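Local coordinates for genome polyprotein (Rhinovirus C, PDB 6KU8) that probably cleaves the viral polyprotein as a chymotrypsin-like cysteine protease of the picornain 3C family, and is bound here to the inhibitor rupintrivir, at residues R98-M103 with N159-H164. Numbering follows the deposited sequence.
Sequences REWSNM and NIVAIH. With AG7 (4-{2-(4-fluoro-benzyl)-6-methyl-5-[(5-methyl-isoxazole-3-carbonyl)-amino]-4-oxo-heptanoylamino}-5-(2-oxo-pyrrolidin-3-yl)-pentanoic acid ethyl ester), chain B.
Trp100 lies over Val161 where two strands of the C-terminal beta-barrel of this chymotrypsin-like fold meet through side chains, strand 153-156 being paired with both 100-107 and 159-167. The tight part is a CH-pi contact: Val161 CG2 sits over one face of the indole, 3.3 Å from the centroid of the five-membered ring and 20° off its normal. Val161 CG2 is just 3.1 Å from Trp100 NE1, and the valine chi1 is eclipsed, which suggests a strained fit or an imprecisely placed side chain. Val161 and Ala162 lie together opposite Ile154 of strand 153-156, a classic beta bulge. Met103 backs the pair from the buried side; the bend at chi2 brings its CE back to 3.7 Å from Asn159 CB and 4.2 Å from Val161 CG2.

On the more open side the contact is polar rather than looser in spacing. The partly exposed Asn159 amide meets the six-membered end of the indole obliquely, the two planes 44° apart, with CG 3.3 Å from Trp100 CZ3; Asn159 ND2 is hydrogen-bonded to Asn156 OD1. The same strand runs on to the inhibitor pocket, where His164, its ND1 hydrogen-bonded to Tyr141 OH, directs NE2 to the lactam oxygen O18 of rupintrivir at 2.9 Å, nearly straight at 165°.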
loop_
_atom_site.group_PDB
_atom_site.type_symbol
_atom_site.label_atom_id
_atom_site.label_comp_id
_atom_site.label_asym_id
_atom_site.label_seq_id
_atom_site.Cartn_x
_atom_site.Cartn_y
_atom_site.Cartn_z
ATOM N N ARG A 98 12.477 4.403 -8.594
ATOM C CA ARG A 98 12.988 5.695 -9.029
ATOM C C ARG A 98 12.709 6.721 -7.933
ATOM O O ARG A 98 11.873 6.508 -7.055
ATOM C CB ARG A 98 12.374 6.128 -10.385
ATOM C CG ARG A 98 11.346 5.153 -11.016
ATOM C CD ARG A 98 11.566 4.795 -12.542
ATOM N NE ARG A 98 10.565 5.394 -13.451
ATOM C CZ ARG A 98 9.660 4.750 -14.211
ATOM N NH1 ARG A 98 9.564 3.421 -14.242
ATOM N NH2 ARG A 98 8.827 5.469 -14.967
ATOM N N GLU A 99 13.434 7.836 -7.976
ATOM C CA GLU A 99 13.118 8.966 -7.107
ATOM C C GLU A 99 11.929 9.753 -7.661
ATOM O O GLU A 99 11.807 9.952 -8.872
ATOM C CB GLU A 99 14.346 9.871 -6.958
ATOM C CG GLU A 99 14.073 11.205 -6.269
ATOM C CD GLU A 99 15.342 11.994 -6.007
ATOM O OE1 GLU A 99 16.415 11.364 -5.902
ATOM O OE2 GLU A 99 15.265 13.238 -5.910
ATOM N N TRP A 100 11.044 10.201 -6.770
ATOM C CA TRP A 100 9.849 10.956 -7.143
ATOM C C TRP A 100 9.786 12.223 -6.313
ATOM O O TRP A 100 10.095 12.200 -5.117
ATOM C CB TRP A 100 8.552 10.147 -6.931
ATOM C CG TRP A 100 8.548 8.901 -7.733
ATOM C CD1 TRP A 100 9.077 7.704 -7.375
ATOM C CD2 TRP A 100 8.028 8.736 -9.061
ATOM N NE1 TRP A 100 8.924 6.790 -8.401
ATOM C CE2 TRP A 100 8.282 7.405 -9.447
ATOM C CE3 TRP A 100 7.386 9.594 -9.966
ATOM C CZ2 TRP A 100 7.900 6.898 -10.693
ATOM C CZ3 TRP A 100 7.004 9.092 -11.202
ATOM C CH2 TRP A 100 7.271 7.757 -11.556
ATOM N N SER A 101 9.395 13.330 -6.941
ATOM C CA SER A 101 9.198 14.567 -6.200
ATOM C C SER A 101 7.708 14.825 -5.977
ATOM O O SER A 101 6.839 14.295 -6.684
ATOM C CB SER A 101 9.855 15.757 -6.926
ATOM O OG SER A 101 9.314 15.937 -8.217
ATOM N N ASN A 102 7.423 15.612 -4.940
ATOM C CA ASN A 102 6.078 16.121 -4.676
ATOM C C ASN A 102 5.050 14.993 -4.564
ATOM O O ASN A 102 3.938 15.069 -5.098
ATOM C CB ASN A 102 5.672 17.135 -5.750
ATOM C CG ASN A 102 6.682 18.263 -5.895
ATOM O OD1 ASN A 102 7.429 18.324 -6.867
ATOM N ND2 ASN A 102 6.706 19.158 -4.923
ATOM N N MET A 103 5.425 13.944 -3.838
ATOM C CA MET A 103 4.527 12.835 -3.559
ATOM C C MET A 103 3.612 13.140 -2.377
ATOM O O MET A 103 3.927 13.945 -1.495
ATOM C CB MET A 103 5.324 11.560 -3.278
ATOM C CG MET A 103 5.756 10.832 -4.541
ATOM S SD MET A 103 4.295 10.147 -5.347
ATOM C CE MET A 103 4.886 9.971 -7.039
ATOM N N ASN A 159 1.015 8.869 -10.937
ATOM C CA ASN A 159 2.114 8.030 -10.457
ATOM C C ASN A 159 1.712 7.383 -9.136
ATOM O O ASN A 159 1.543 8.081 -8.131
ATOM C CB ASN A 159 3.391 8.851 -10.281
ATOM C CG ASN A 159 3.802 9.587 -11.542
ATOM O OD1 ASN A 159 3.976 8.978 -12.580
ATOM N ND2 ASN A 159 3.997 10.899 -11.437
ATOM N N ILE A 160 1.556 6.067 -9.126
ATOM C CA ILE A 160 1.126 5.337 -7.929
ATOM C C ILE A 160 2.292 4.436 -7.536
ATOM O O ILE A 160 2.543 3.413 -8.183
ATOM C CB ILE A 160 -0.165 4.536 -8.159
ATOM C CG1 ILE A 160 -1.293 5.448 -8.678
ATOM C CG2 ILE A 160 -0.597 3.837 -6.850
ATOM C CD1 ILE A 160 -2.508 4.686 -9.175
ATOM N N VAL A 161 2.997 4.813 -6.479
ATOM C CA VAL A 161 4.402 4.477 -6.361
ATOM C C VAL A 161 4.724 3.595 -5.161
ATOM O O VAL A 161 5.739 2.875 -5.196
ATOM C CB VAL A 161 5.205 5.796 -6.341
ATOM C CG1 VAL A 161 6.015 6.008 -5.081
ATOM C CG2 VAL A 161 5.976 5.997 -7.642
ATOM N N ALA A 162 3.891 3.569 -4.123
ATOM C CA ALA A 162 4.160 2.723 -2.961
ATOM C C ALA A 162 2.915 2.666 -2.089
ATOM O O ALA A 162 1.986 3.454 -2.262
ATOM C CB ALA A 162 5.355 3.240 -2.139
ATOM N N ILE A 163 2.890 1.695 -1.171
ATOM C CA ILE A 163 1.985 1.726 -0.029
ATOM C C ILE A 163 2.823 1.908 1.232
ATOM O O ILE A 163 3.926 1.357 1.352
ATOM C CB ILE A 163 1.093 0.468 0.058
ATOM C CG1 ILE A 163 1.956 -0.783 0.292
ATOM C CG2 ILE A 163 0.177 0.391 -1.196
ATOM C CD1 ILE A 163 1.150 -2.041 0.635
ATOM N N HIS A 164 2.305 2.703 2.155
ATOM C CA HIS A 164 3.033 3.015 3.372
ATOM C C HIS A 164 3.096 1.794 4.278
ATOM O O HIS A 164 2.068 1.154 4.530
ATOM C CB HIS A 164 2.357 4.165 4.114
ATOM C CG HIS A 164 3.122 4.588 5.315
ATOM N ND1 HIS A 164 4.329 5.244 5.219
ATOM C CD2 HIS A 164 2.915 4.365 6.634
ATOM C CE1 HIS A 164 4.808 5.454 6.431
ATOM N NE2 HIS A 164 3.976 4.919 7.306
HETATM C C01 AG7 B . 7.085 -0.187 12.340
HETATM C C02 AG7 B . 6.137 -1.372 12.376
HETATM O O03 AG7 B . 6.907 0.832 11.736
HETATM C C04 AG7 B . 5.110 -1.408 11.252
HETATM C C05 AG7 B . 4.611 -2.842 11.279
HETATM C C06 AG7 B . 5.600 -3.777 10.565
HETATM C C07 AG7 B . 6.049 -3.466 9.291
HETATM C C08 AG7 B . 6.942 -4.304 8.643
HETATM C C09 AG7 B . 7.399 -5.461 9.266
HETATM C C10 AG7 B . 6.953 -5.776 10.542
HETATM C C11 AG7 B . 6.056 -4.936 11.192
HETATM N N12 AG7 B . 3.454 0.535 10.653
HETATM C C13 AG7 B . 2.508 1.538 11.173
HETATM C C14 AG7 B . 3.046 2.859 10.647
HETATM C C15 AG7 B . 4.342 3.269 11.443
HETATM C C16 AG7 B . 4.659 4.820 11.128
HETATM N N17 AG7 B . 5.071 5.396 12.246
HETATM O O18 AG7 B . 4.546 5.338 10.069
HETATM C C19 AG7 B . 1.007 1.392 10.894
HETATM C C20 AG7 B . 0.607 -0.089 10.802
HETATM C C21 AG7 B . 0.066 -0.283 12.200
HETATM O O22 AG7 B . 0.280 -1.467 12.897
HETATM O O23 AG7 B . -0.508 0.628 12.690
HETATM C C47 AG7 B . 4.064 -0.358 11.623
HETATM O O48 AG7 B . 3.745 -0.245 12.758
HETATM C C50 AG7 B . -0.257 -1.407 14.184
HETATM C C53 AG7 B . -0.312 -2.827 14.747
HETATM C C57 AG7 B . 8.308 -0.471 13.192
HETATM N N58 AG7 B . 9.273 0.539 12.986
HETATM C C59 AG7 B . 10.644 0.168 13.030
HETATM O O60 AG7 B . 11.084 -0.924 13.211
HETATM C C78 AG7 B . 7.952 -0.442 14.680
HETATM C C81 AG7 B . 9.095 -0.925 15.582
HETATM F F1 AG7 B . 8.286 -6.280 8.620
HETATM C C82 AG7 B . 7.532 0.980 15.069
HETATM C C83 AG7 B . 5.065 4.378 13.374
HETATM C C84 AG7 B . 4.186 3.185 12.774
HETATM C C1 AG7 B . 11.464 1.387 12.839
#